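Local coordinates for protein FMN reductase (NADPH) (Bacillus subtilis, PDB 3N2S) that uses NADPH to reduce flavin mononucleotide, and also reduces nitroaromatic compounds, quinones and azo dyes, working as a homodimer that carries bound FMN, at residues 56-61 against 69-74; 130-135 against 159-164; 172-177 against 203-208. All coordinates share one frame; numbering follows the deposited sequence.

Contact 1. Residues 56-61 against 69-74. With FMN (flavin mononucleotide), chain E.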
loop_
_atom_site.group_PDB
_atom_site.type_symbol
_atom_site.label_atom_id
_atom_site.label_comp_id
_atom_site.label_asym_id
_atom_site.label_seq_id
_atom_site.Cartn_x
_atom_site.Cartn_y
_atom_site.Cartn_z
ATOM N N LYS A 56 -11.170 5.320 -23.393
ATOM C CA LYS A 56 -10.032 5.074 -22.483
ATOM C C LYS A 56 -10.266 3.856 -21.586
ATOM O O LYS A 56 -9.339 3.079 -21.380
ATOM C CB LYS A 56 -9.724 6.317 -21.633
ATOM C CG LYS A 56 -9.254 7.503 -22.484
ATOM C CD LYS A 56 -8.856 8.713 -21.620
ATOM C CE LYS A 56 -8.420 9.882 -22.484
ATOM N NZ LYS A 56 -7.227 9.557 -23.286
ATOM N N LYS A 57 -11.491 3.668 -21.070
ATOM C CA LYS A 57 -11.825 2.500 -20.225
ATOM C C LYS A 57 -11.614 1.224 -21.036
ATOM O O LYS A 57 -11.069 0.248 -20.515
ATOM C CB LYS A 57 -13.287 2.570 -19.741
ATOM C CG LYS A 57 -13.534 3.577 -18.611
ATOM C CD LYS A 57 -15.006 3.643 -18.181
ATOM C CE LYS A 57 -15.321 2.592 -17.137
ATOM N NZ LYS A 57 -16.504 2.914 -16.279
ATOM N N ARG A 58 -12.022 1.252 -22.330
ATOM C CA ARG A 58 -11.869 0.130 -23.263
ATOM C C ARG A 58 -10.404 -0.182 -23.492
ATOM O O ARG A 58 -10.007 -1.337 -23.367
ATOM C CB ARG A 58 -12.583 0.405 -24.609
ATOM C CG ARG A 58 -12.661 -0.857 -25.477
ATOM C CD ARG A 58 -12.701 -0.544 -26.964
ATOM N NE ARG A 58 -11.587 0.304 -27.415
ATOM C CZ ARG A 58 -10.389 -0.145 -27.773
ATOM N NH1 ARG A 58 -9.449 0.700 -28.168
ATOM N NH2 ARG A 58 -10.117 -1.442 -27.727
ATOM N N GLU A 59 -9.594 0.836 -23.825
ATOM C CA GLU A 59 -8.163 0.635 -24.068
ATOM C C GLU A 59 -7.496 0.014 -22.853
ATOM O O GLU A 59 -6.723 -0.928 -22.997
ATOM C CB GLU A 59 -7.453 1.964 -24.397
ATOM C CG GLU A 59 -7.806 2.585 -25.732
ATOM C CD GLU A 59 -7.201 3.967 -25.867
ATOM O OE1 GLU A 59 -7.733 4.925 -25.253
ATOM O OE2 GLU A 59 -6.148 4.072 -26.533
ATOM N N LEU A 60 -7.775 0.547 -21.656
ATOM C CA LEU A 60 -7.189 0.037 -20.412
ATOM C C LEU A 60 -7.605 -1.403 -20.159
ATOM O O LEU A 60 -6.773 -2.205 -19.741
ATOM C CB LEU A 60 -7.568 0.942 -19.217
ATOM C CG LEU A 60 -7.004 2.388 -19.261
ATOM C CD1 LEU A 60 -7.629 3.252 -18.199
ATOM C CD2 LEU A 60 -5.455 2.417 -19.206
ATOM N N SER A 61 -8.868 -1.750 -20.454
ATOM C CA SER A 61 -9.350 -3.124 -20.306
ATOM C C SER A 61 -8.492 -4.060 -21.182
ATOM O O SER A 61 -8.042 -5.100 -20.706
ATOM C CB SER A 61 -10.820 -3.219 -20.732
ATOM O OG SER A 61 -11.197 -4.581 -20.822
ATOM N N TYR A 69 -14.667 -5.960 -16.536
ATOM C CA TYR A 69 -15.040 -5.223 -15.338
ATOM C C TYR A 69 -14.225 -3.917 -15.176
ATOM O O TYR A 69 -14.488 -3.142 -14.266
ATOM C CB TYR A 69 -15.000 -6.126 -14.098
ATOM C CG TYR A 69 -13.877 -7.151 -14.106
ATOM C CD1 TYR A 69 -12.692 -6.924 -13.404
ATOM C CD2 TYR A 69 -14.014 -8.363 -14.786
ATOM C CE1 TYR A 69 -11.664 -7.869 -13.395
ATOM C CE2 TYR A 69 -12.985 -9.308 -14.801
ATOM C CZ TYR A 69 -11.811 -9.054 -14.098
ATOM O OH TYR A 69 -10.820 -9.998 -14.086
ATOM N N VAL A 70 -13.313 -3.639 -16.119
ATOM C CA VAL A 70 -12.545 -2.384 -16.195
ATOM C C VAL A 70 -13.448 -1.405 -16.987
ATOM O O VAL A 70 -13.496 -0.218 -16.660
ATOM C CB VAL A 70 -11.168 -2.605 -16.895
ATOM C CG1 VAL A 70 -10.530 -1.281 -17.337
ATOM C CG2 VAL A 70 -10.212 -3.382 -15.982
ATOM N N GLU A 71 -14.160 -1.911 -18.033
ATOM C CA GLU A 71 -15.076 -1.074 -18.836
ATOM C C GLU A 71 -16.413 -0.964 -18.155
ATOM O O GLU A 71 -16.980 0.125 -18.112
ATOM C CB GLU A 71 -15.368 -1.686 -20.220
ATOM C CG GLU A 71 -14.277 -1.582 -21.248
ATOM C CD GLU A 71 -14.756 -1.941 -22.645
ATOM O OE1 GLU A 71 -14.379 -3.026 -23.134
ATOM O OE2 GLU A 71 -15.496 -1.136 -23.256
ATOM N N LYS A 72 -16.974 -2.117 -17.728
ATOM C CA LYS A 72 -18.312 -2.178 -17.117
ATOM C C LYS A 72 -18.215 -2.117 -15.617
ATOM O O LYS A 72 -18.042 -3.146 -14.953
ATOM C CB LYS A 72 -19.075 -3.447 -17.563
ATOM C CG LYS A 72 -20.570 -3.402 -17.231
ATOM C CD LYS A 72 -21.279 -4.724 -17.561
ATOM C CE LYS A 72 -22.781 -4.571 -17.643
ATOM N NZ LYS A 72 -23.386 -4.226 -16.333
ATOM N N ASN A 73 -18.374 -0.897 -15.077
ATOM C CA ASN A 73 -18.339 -0.612 -13.633
ATOM C C ASN A 73 -18.968 0.771 -13.378
ATOM O O ASN A 73 -19.384 1.431 -14.325
ATOM C CB ASN A 73 -16.869 -0.699 -13.100
ATOM C CG ASN A 73 -15.897 0.195 -13.831
ATOM O OD1 ASN A 73 -16.197 1.355 -14.124
ATOM N ND2 ASN A 73 -14.731 -0.336 -14.189
ATOM N N GLY A 74 -18.999 1.208 -12.128
ATOM C CA GLY A 74 -19.542 2.513 -11.745
ATOM C C GLY A 74 -18.575 3.654 -11.998
ATOM O O GLY A 74 -19.000 4.803 -12.183
HETATM N N1 FMN E . -7.969 -9.239 -10.019
HETATM C C2 FMN E . -8.266 -9.254 -11.345
HETATM O O2 FMN E . -9.275 -9.851 -11.764
HETATM N N3 FMN E . -7.466 -8.619 -12.243
HETATM C C4 FMN E . -6.337 -7.887 -11.966
HETATM O O4 FMN E . -5.656 -7.321 -12.830
HETATM C C4A FMN E . -5.980 -7.814 -10.531
HETATM N N5 FMN E . -4.959 -7.091 -10.144
HETATM C C5A FMN E . -4.767 -6.933 -8.755
HETATM C C6 FMN E . -3.733 -6.055 -8.335
HETATM C C7 FMN E . -3.552 -5.766 -6.991
HETATM C C7M FMN E . -2.506 -4.737 -6.588
HETATM C C8 FMN E . -4.345 -6.457 -5.992
HETATM C C8M FMN E . -4.138 -6.230 -4.536
HETATM C C9 FMN E . -5.370 -7.364 -6.394
HETATM C C9A FMN E . -5.590 -7.636 -7.763
HETATM N N10 FMN E . -6.653 -8.448 -8.241
HETATM C C10 FMN E . -6.930 -8.552 -9.568
HETATM C "C1'" FMN E . -7.526 -9.140 -7.267
HETATM C "C2'" FMN E . -6.787 -10.358 -6.692
HETATM O "O2'" FMN E . -6.813 -11.326 -7.655
HETATM C "C3'" FMN E . -7.589 -10.833 -5.484
HETATM O "O3'" FMN E . -7.544 -9.758 -4.497
HETATM C "C4'" FMN E . -7.046 -12.211 -4.897
HETATM O "O4'" FMN E . -7.462 -13.251 -5.804
HETATM C "C5'" FMN E . -7.755 -12.507 -3.546
HETATM O "O5'" FMN E . -9.186 -12.568 -3.823
HETATM P P FMN E . -10.252 -11.685 -2.989
HETATM O O1P FMN E . -10.183 -12.062 -1.531
HETATM O O2P FMN E . -11.508 -12.042 -3.753
HETATM O O3P FMN E . -9.867 -10.234 -3.324
#

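Contact 2. Residues 130-135 against 159-164. With FMN (flavin mononucleotide), chain E.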
loop_
_atom_site.group_PDB
_atom_site.type_symbol
_atom_site.label_atom_id
_atom_site.label_comp_id
_atom_site.label_asym_id
_atom_site.label_seq_id
_atom_site.Cartn_x
_atom_site.Cartn_y
_atom_site.Cartn_z
ATOM N N LEU A 130 -20.787 -1.012 -2.122
ATOM C CA LEU A 130 -20.238 -1.126 -3.468
ATOM C C LEU A 130 -19.208 -2.261 -3.489
ATOM O O LEU A 130 -18.708 -2.661 -2.447
ATOM C CB LEU A 130 -19.582 0.204 -3.943
ATOM C CG LEU A 130 -20.494 1.440 -4.033
ATOM C CD1 LEU A 130 -19.673 2.723 -4.062
ATOM C CD2 LEU A 130 -21.446 1.344 -5.230
ATOM N N GLY A 131 -18.927 -2.772 -4.676
ATOM C CA GLY A 131 -17.919 -3.793 -4.895
ATOM C C GLY A 131 -16.687 -3.162 -5.509
ATOM O O GLY A 131 -16.783 -2.110 -6.170
ATOM N N ILE A 132 -15.511 -3.776 -5.248
ATOM C CA ILE A 132 -14.243 -3.302 -5.811
ATOM C C ILE A 132 -13.432 -4.461 -6.379
ATOM O O ILE A 132 -13.535 -5.595 -5.907
ATOM C CB ILE A 132 -13.383 -2.451 -4.805
ATOM C CG1 ILE A 132 -12.821 -3.274 -3.606
ATOM C CG2 ILE A 132 -14.100 -1.192 -4.307
ATOM C CD1 ILE A 132 -11.392 -3.911 -3.827
ATOM N N CYS A 133 -12.532 -4.136 -7.310
ATOM C CA CYS A 133 -11.537 -5.063 -7.826
ATOM C C CYS A 133 -10.320 -4.270 -8.254
ATOM O O CYS A 133 -10.431 -3.358 -9.079
ATOM C CB CYS A 133 -12.050 -5.968 -8.950
ATOM S SG CYS A 133 -10.942 -7.363 -9.312
ATOM N N TYR A 134 -9.164 -4.588 -7.643
ATOM C CA TYR A 134 -7.886 -3.970 -8.025
ATOM C C TYR A 134 -7.498 -4.538 -9.377
ATOM O O TYR A 134 -7.815 -5.688 -9.660
ATOM C CB TYR A 134 -6.795 -4.333 -7.025
ATOM C CG TYR A 134 -6.800 -3.507 -5.766
ATOM C CD1 TYR A 134 -5.910 -2.450 -5.601
ATOM C CD2 TYR A 134 -7.676 -3.797 -4.719
ATOM C CE1 TYR A 134 -5.902 -1.688 -4.438
ATOM C CE2 TYR A 134 -7.663 -3.057 -3.542
ATOM C CZ TYR A 134 -6.782 -1.994 -3.412
ATOM O OH TYR A 134 -6.741 -1.283 -2.255
ATOM N N ILE A 135 -6.839 -3.728 -10.232
ATOM C CA ILE A 135 -6.441 -4.132 -11.588
ATOM C C ILE A 135 -4.953 -3.831 -11.815
ATOM O O ILE A 135 -4.592 -2.759 -12.300
ATOM C CB ILE A 135 -7.330 -3.493 -12.704
ATOM C CG1 ILE A 135 -8.886 -3.665 -12.421
ATOM C CG2 ILE A 135 -6.900 -4.004 -14.135
ATOM C CD1 ILE A 135 -9.451 -5.139 -12.497
ATOM N N PHE A 159 -1.852 0.504 -10.537
ATOM C CA PHE A 159 -3.005 -0.404 -10.681
ATOM C C PHE A 159 -4.255 0.435 -10.817
ATOM O O PHE A 159 -4.279 1.591 -10.384
ATOM C CB PHE A 159 -3.161 -1.341 -9.451
ATOM C CG PHE A 159 -3.080 -0.615 -8.121
ATOM C CD1 PHE A 159 -4.202 0.002 -7.578
ATOM C CD2 PHE A 159 -1.875 -0.538 -7.418
ATOM C CE1 PHE A 159 -4.112 0.706 -6.387
ATOM C CE2 PHE A 159 -1.791 0.167 -6.213
ATOM C CZ PHE A 159 -2.907 0.787 -5.707
ATOM N N GLY A 160 -5.275 -0.171 -11.402
ATOM C CA GLY A 160 -6.596 0.420 -11.456
ATOM C C GLY A 160 -7.408 -0.111 -10.286
ATOM O O GLY A 160 -6.998 -1.067 -9.590
ATOM N N LEU A 161 -8.550 0.518 -10.041
ATOM C CA LEU A 161 -9.514 0.084 -9.042
ATOM C C LEU A 161 -10.883 0.262 -9.661
ATOM O O LEU A 161 -11.299 1.395 -9.904
ATOM C CB LEU A 161 -9.396 0.870 -7.711
ATOM C CG LEU A 161 -10.235 0.314 -6.546
ATOM C CD1 LEU A 161 -9.671 -1.067 -6.063
ATOM C CD2 LEU A 161 -10.306 1.325 -5.382
ATOM N N ALA A 162 -11.531 -0.858 -10.012
ATOM C CA ALA A 162 -12.871 -0.885 -10.569
ATOM C C ALA A 162 -13.817 -0.828 -9.373
ATOM O O ALA A 162 -13.621 -1.550 -8.401
ATOM C CB ALA A 162 -13.091 -2.165 -11.365
ATOM N N VAL A 163 -14.764 0.118 -9.392
ATOM C CA VAL A 163 -15.730 0.303 -8.307
ATOM C C VAL A 163 -17.134 0.335 -8.933
ATOM O O VAL A 163 -17.316 0.958 -9.970
ATOM C CB VAL A 163 -15.471 1.601 -7.481
ATOM C CG1 VAL A 163 -16.415 1.669 -6.280
ATOM C CG2 VAL A 163 -14.002 1.708 -7.020
ATOM N N GLY A 164 -18.096 -0.329 -8.311
ATOM C CA GLY A 164 -19.462 -0.312 -8.821
ATOM C C GLY A 164 -20.457 -1.051 -7.956
ATOM O O GLY A 164 -20.112 -1.564 -6.884
HETATM N N1 FMN E . -7.969 -9.239 -10.019
HETATM C C2 FMN E . -8.266 -9.254 -11.345
HETATM O O2 FMN E . -9.275 -9.851 -11.764
HETATM N N3 FMN E . -7.466 -8.619 -12.243
HETATM C C4 FMN E . -6.337 -7.887 -11.966
HETATM O O4 FMN E . -5.656 -7.321 -12.830
HETATM C C4A FMN E . -5.980 -7.814 -10.531
HETATM N N5 FMN E . -4.959 -7.091 -10.144
HETATM C C5A FMN E . -4.767 -6.933 -8.755
HETATM C C6 FMN E . -3.733 -6.055 -8.335
HETATM C C7 FMN E . -3.552 -5.766 -6.991
HETATM C C7M FMN E . -2.506 -4.737 -6.588
HETATM C C8 FMN E . -4.345 -6.457 -5.992
HETATM C C8M FMN E . -4.138 -6.230 -4.536
HETATM C C9 FMN E . -5.370 -7.364 -6.394
HETATM C C9A FMN E . -5.590 -7.636 -7.763
HETATM N N10 FMN E . -6.653 -8.448 -8.241
HETATM C C10 FMN E . -6.930 -8.552 -9.568
HETATM C "C1'" FMN E . -7.526 -9.140 -7.267
HETATM C "C2'" FMN E . -6.787 -10.358 -6.692
HETATM O "O2'" FMN E . -6.813 -11.326 -7.655
HETATM C "C3'" FMN E . -7.589 -10.833 -5.484
HETATM O "O3'" FMN E . -7.544 -9.758 -4.497
HETATM C "C4'" FMN E . -7.046 -12.211 -4.897
HETATM O "O4'" FMN E . -7.462 -13.251 -5.804
HETATM C "C5'" FMN E . -7.755 -12.507 -3.546
HETATM O "O5'" FMN E . -9.186 -12.568 -3.823
HETATM P P FMN E . -10.252 -11.685 -2.989
HETATM O O1P FMN E . -10.183 -12.062 -1.531
HETATM O O2P FMN E . -11.508 -12.042 -3.753
HETATM O O3P FMN E . -9.867 -10.234 -3.324
#

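Contact 3. Residues 172-177 against 203-208. With FMN (flavin mononucleotide), chain E.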
loop_
_atom_site.group_PDB
_atom_site.type_symbol
_atom_site.label_atom_id
_atom_site.label_comp_id
_atom_site.label_asym_id
_atom_site.label_seq_id
_atom_site.Cartn_x
_atom_site.Cartn_y
_atom_site.Cartn_z
ATOM N N LYS A 172 -16.017 -15.359 -0.650
ATOM C CA LYS A 172 -14.716 -15.097 -0.022
ATOM C C LYS A 172 -13.684 -16.156 -0.357
ATOM O O LYS A 172 -14.036 -17.323 -0.518
ATOM C CB LYS A 172 -14.854 -14.976 1.501
ATOM C CG LYS A 172 -15.442 -13.655 1.983
ATOM C CD LYS A 172 -15.971 -13.732 3.421
ATOM C CE LYS A 172 -14.885 -13.907 4.462
ATOM N NZ LYS A 172 -15.414 -13.752 5.842
ATOM N N LYS A 173 -12.417 -15.750 -0.468
ATOM C CA LYS A 173 -11.290 -16.636 -0.730
ATOM C C LYS A 173 -10.505 -16.813 0.562
ATOM O O LYS A 173 -10.133 -15.816 1.176
ATOM C CB LYS A 173 -10.384 -16.033 -1.820
ATOM C CG LYS A 173 -10.775 -16.435 -3.218
ATOM C CD LYS A 173 -9.858 -15.716 -4.178
ATOM C CE LYS A 173 -9.180 -16.637 -5.135
ATOM N NZ LYS A 173 -8.294 -15.883 -6.025
ATOM N N PRO A 174 -10.227 -18.057 1.012
ATOM C CA PRO A 174 -9.481 -18.226 2.274
ATOM C C PRO A 174 -8.070 -17.650 2.204
ATOM O O PRO A 174 -7.405 -17.715 1.167
ATOM C CB PRO A 174 -9.439 -19.749 2.469
ATOM C CG PRO A 174 -10.567 -20.278 1.635
ATOM C CD PRO A 174 -10.590 -19.360 0.428
ATOM N N ARG A 175 -7.636 -17.076 3.313
ATOM C CA ARG A 175 -6.316 -16.491 3.446
ATOM C C ARG A 175 -5.398 -17.481 4.147
ATOM O O ARG A 175 -5.882 -18.403 4.810
ATOM C CB ARG A 175 -6.405 -15.186 4.264
ATOM C CG ARG A 175 -7.137 -14.053 3.514
ATOM C CD ARG A 175 -6.426 -13.664 2.208
ATOM N NE ARG A 175 -6.950 -12.419 1.636
ATOM C CZ ARG A 175 -7.858 -12.359 0.672
ATOM N NH1 ARG A 175 -8.401 -13.468 0.193
ATOM N NH2 ARG A 175 -8.235 -11.186 0.179
ATOM N N LEU A 176 -4.078 -17.271 4.014
ATOM C CA LEU A 176 -3.067 -18.096 4.685
ATOM C C LEU A 176 -3.377 -18.240 6.170
ATOM O O LEU A 176 -3.885 -17.293 6.788
ATOM C CB LEU A 176 -1.681 -17.428 4.571
ATOM C CG LEU A 176 -0.920 -17.621 3.233
ATOM C CD1 LEU A 176 0.105 -16.494 3.044
ATOM C CD2 LEU A 176 -0.196 -18.981 3.192
ATOM N N PRO A 177 -3.033 -19.385 6.797
ATOM C CA PRO A 177 -3.224 -19.494 8.255
ATOM C C PRO A 177 -2.470 -18.363 8.934
ATOM O O PRO A 177 -1.424 -17.936 8.438
ATOM C CB PRO A 177 -2.579 -20.850 8.585
ATOM C CG PRO A 177 -2.771 -21.644 7.316
ATOM C CD PRO A 177 -2.452 -20.627 6.244
ATOM N N LYS A 203 -4.394 -27.832 1.248
ATOM C CA LYS A 203 -5.593 -28.682 1.363
ATOM C C LYS A 203 -6.849 -27.773 1.433
ATOM O O LYS A 203 -7.840 -28.066 0.772
ATOM C CB LYS A 203 -5.492 -29.586 2.604
ATOM C CG LYS A 203 -6.641 -30.597 2.699
ATOM C CD LYS A 203 -6.631 -31.332 4.034
ATOM C CE LYS A 203 -7.839 -32.224 4.195
ATOM N NZ LYS A 203 -9.105 -31.455 4.379
ATOM N N THR A 204 -6.795 -26.672 2.221
ATOM C CA THR A 204 -7.913 -25.702 2.330
ATOM C C THR A 204 -8.265 -25.147 0.932
ATOM O O THR A 204 -9.436 -25.055 0.564
ATOM C CB THR A 204 -7.548 -24.550 3.279
ATOM O OG1 THR A 204 -7.353 -25.047 4.594
ATOM C CG2 THR A 204 -8.614 -23.438 3.313
ATOM N N ILE A 205 -7.236 -24.781 0.156
ATOM C CA ILE A 205 -7.448 -24.204 -1.176
ATOM C C ILE A 205 -7.950 -25.228 -2.186
ATOM O O ILE A 205 -8.874 -24.925 -2.949
ATOM C CB ILE A 205 -6.179 -23.418 -1.626
ATOM C CG1 ILE A 205 -5.901 -22.203 -0.685
ATOM C CG2 ILE A 205 -6.273 -22.959 -3.088
ATOM C CD1 ILE A 205 -7.102 -21.253 -0.396
ATOM N N SER A 206 -7.331 -26.424 -2.206
ATOM C CA SER A 206 -7.772 -27.497 -3.104
ATOM C C SER A 206 -9.244 -27.843 -2.806
ATOM O O SER A 206 -10.060 -27.870 -3.742
ATOM C CB SER A 206 -6.863 -28.720 -2.998
ATOM O OG SER A 206 -6.875 -29.304 -1.710
ATOM N N ASP A 207 -9.607 -27.980 -1.501
ATOM C CA ASP A 207 -11.003 -28.238 -1.087
ATOM C C ASP A 207 -11.924 -27.104 -1.531
ATOM O O ASP A 207 -13.037 -27.361 -2.000
ATOM C CB ASP A 207 -11.131 -28.418 0.437
ATOM C CG ASP A 207 -10.608 -29.715 1.043
ATOM O OD1 ASP A 207 -10.557 -29.801 2.284
ATOM O OD2 ASP A 207 -10.170 -30.608 0.273
ATOM N N TYR A 208 -11.466 -25.852 -1.377
ATOM C CA TYR A 208 -12.214 -24.666 -1.787
ATOM C C TYR A 208 -12.560 -24.724 -3.289
ATOM O O TYR A 208 -13.723 -24.507 -3.658
ATOM C CB TYR A 208 -11.420 -23.384 -1.456
ATOM C CG TYR A 208 -12.069 -22.120 -1.967
ATOM C CD1 TYR A 208 -13.078 -21.494 -1.243
ATOM C CD2 TYR A 208 -11.707 -21.572 -3.194
ATOM C CE1 TYR A 208 -13.697 -20.345 -1.717
ATOM C CE2 TYR A 208 -12.328 -20.427 -3.684
ATOM C CZ TYR A 208 -13.309 -19.810 -2.934
ATOM O OH TYR A 208 -13.884 -18.660 -3.399
HETATM N N1 FMN E . -7.969 -9.239 -10.019
HETATM C C2 FMN E . -8.266 -9.254 -11.345
HETATM O O2 FMN E . -9.275 -9.851 -11.764
HETATM N N3 FMN E . -7.466 -8.619 -12.243
HETATM C C4 FMN E . -6.337 -7.887 -11.966
HETATM O O4 FMN E . -5.656 -7.321 -12.830
HETATM C C4A FMN E . -5.980 -7.814 -10.531
HETATM N N5 FMN E . -4.959 -7.091 -10.144
HETATM C C5A FMN E . -4.767 -6.933 -8.755
HETATM C C6 FMN E . -3.733 -6.055 -8.335
HETATM C C7 FMN E . -3.552 -5.766 -6.991
HETATM C C7M FMN E . -2.506 -4.737 -6.588
HETATM C C8 FMN E . -4.345 -6.457 -5.992
HETATM C C8M FMN E . -4.138 -6.230 -4.536
HETATM C C9 FMN E . -5.370 -7.364 -6.394
HETATM C C9A FMN E . -5.590 -7.636 -7.763
HETATM N N10 FMN E . -6.653 -8.448 -8.241
HETATM C C10 FMN E . -6.930 -8.552 -9.568
HETATM C "C1'" FMN E . -7.526 -9.140 -7.267
HETATM C "C2'" FMN E . -6.787 -10.358 -6.692
HETATM O "O2'" FMN E . -6.813 -11.326 -7.655
HETATM C "C3'" FMN E . -7.589 -10.833 -5.484
HETATM O "O3'" FMN E . -7.544 -9.758 -4.497
HETATM C "C4'" FMN E . -7.046 -12.211 -4.897
HETATM O "O4'" FMN E . -7.462 -13.251 -5.804
HETATM C "C5'" FMN E . -7.755 -12.507 -3.546
HETATM O "O5'" FMN E . -9.186 -12.568 -3.823
HETATM P P FMN E . -10.252 -11.685 -2.989
HETATM O O1P FMN E . -10.183 -12.062 -1.531
HETATM O O2P FMN E . -11.508 -12.042 -3.753
HETATM O O3P FMN E . -9.867 -10.234 -3.324
#

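Contact 1. Residues 56-61 against 69-74
Lys57, on helix 54-63, reaches across to the loop that leads into strand 75-82 and ends on the amide of Asn73. Its CB sits over the backbone at the Val70-Glu71 junction. The chain then runs on with Lys57 CD 4.0 Å from Glu71 O, bends at chi3 (86°), and brings Lys57 CE to 3.1 Å from that same oxygen. At the tip, Lys57 NZ donates a hydrogen bond to Asn73 OD1 at 2.7 Å, arriving from outside the carbonyl plane by 34°. Asn73 meets it from the opposite direction and uses the other end of its amide on its own loop: ND2 gives a hydrogen bond to Tyr69 O at 2.8 Å and a weak one to Val70 O. Further along the helix, Ser61 and Leu60 receive Val70, whose CG1 is 3.6 Å from Ser61 N and also touches Leu60 CB, while Glu71 lies alongside Arg58, its carboxylate against the CB and CG methylenes; the charged end of Arg58 turns to Glu55 instead. Replacing Asn73 by an alanine removes both ends of the amide and would probably leave the Lys57 ammonium without this acceptor and Tyr69 O without its donor. One amide thus joins loop to helix through OD1 and folds the loop on itself through ND2, which is consistent with holding Tyr69 where its OH donates a 2.8 Å hydrogen bond to FMN O2.

Contact 2. Residues 130-135 against 159-164
The flavin pocket is built partly on this antiparallel strand pair, where strand 131-135, outermost within this chain, runs beside strand 155-164. Gly131 with Gly164, Cys133 with Ala162 and Ile135 with Gly160 are hydrogen-bonded pairs, each joined by two backbone bonds; Ile132 with Val163 and Tyr134 with Leu161 are the non-hydrogen-bonded pairs between them. On the face carrying Tyr134, Leu161 sends CD1 over the centre of the tyrosine ring in a CH-pi contact, 3.6 Å from the centroid. With its CG anti to the backbone N (chi1 -171°), Leu161 turns this methyl over the ring. The opposite face of the ring takes the FMN methyl C8M. At the ring's edge Phe159 lies alongside, with CE1 3.6 Å from Tyr134 CE1 and the two planes inclined at 56°. Leu116 of the second subunit packs on Tyr134. The other face of the pair presents Cys133, whose SG is 3.6 Å from FMN N1, and Ile135, whose CD1 is 4.0 Å from FMN N3. Backbone Tyr134 O comes 2.9 Å from FMN C4A. The ring lies between the leucine methyl and the flavin methyl, and this apolar packing probably helps to position the dimethylbenzene end.

Contact 3. Residues 172-177 against 203-208
The Tyr208 ring carries Pro174 on one face, where CD stands 3.7 Å above the plane and offset toward the rim, a CH-pi contact with the centroid 3.9 Å away. The other flat group, the Arg175 guanidinium, has FMN O1P and Lys173 CB at its edge, near its plane. Pro174 and Arg175 lie in the extended loop that follows strand 155-164, Tyr208 on helix 191-213 against which that loop is laid, at the dimer interface of this nitroreductase fold. Pro174 CB lies 3.9 Å from Thr204 CG2, the two side chains sliding past each other in opposite directions, and also touches Ile205 CD1. Tyr208 reaches the loop because its CG is anti to the backbone N (chi1 175°), and its OH comes 3.8 Å from Lys173 CG. On the FMN side, both terminal nitrogens of Arg175 grip one phosphate oxygen, which probably offsets the phosphate's charge. Gln35 O and Ala37 O of the second subunit accept hydrogen bonds from Arg175 NE and NH2, and Tyr42 of that subunit makes a cation-pi contact with Lys173. Bent at chi3, the Lys173 chain passes FMN O5' with CD and then hydrogen-bonds the ribityl hydroxyl, NZ to FMN O4' at 2.8 Å.

Overall arrangement
The three contacts take hold of one FMN from different parts. Contact 1 places a phenol at the pyrimidine carbonyl, contact 2 lines the isoalloxazine along its length, and contact 3 holds the ribityl chain and phosphate. Contacts 1 and 2 are neighbours, their centres 10 Å apart, and they touch: Gly74 N lies 2.7 Å from Val163 O, a probable hydrogen bond, and Tyr69 CE1 lies 3.6 Å from Ile135 CD1. Contact 3 stands apart, its centre about 23 Å from that of contact 2 and about 30 Å from that of contact 1, so FMN bridges the gap. Contacts 2 and 3 also both meet the second subunit, which ties this pocket to the dimer.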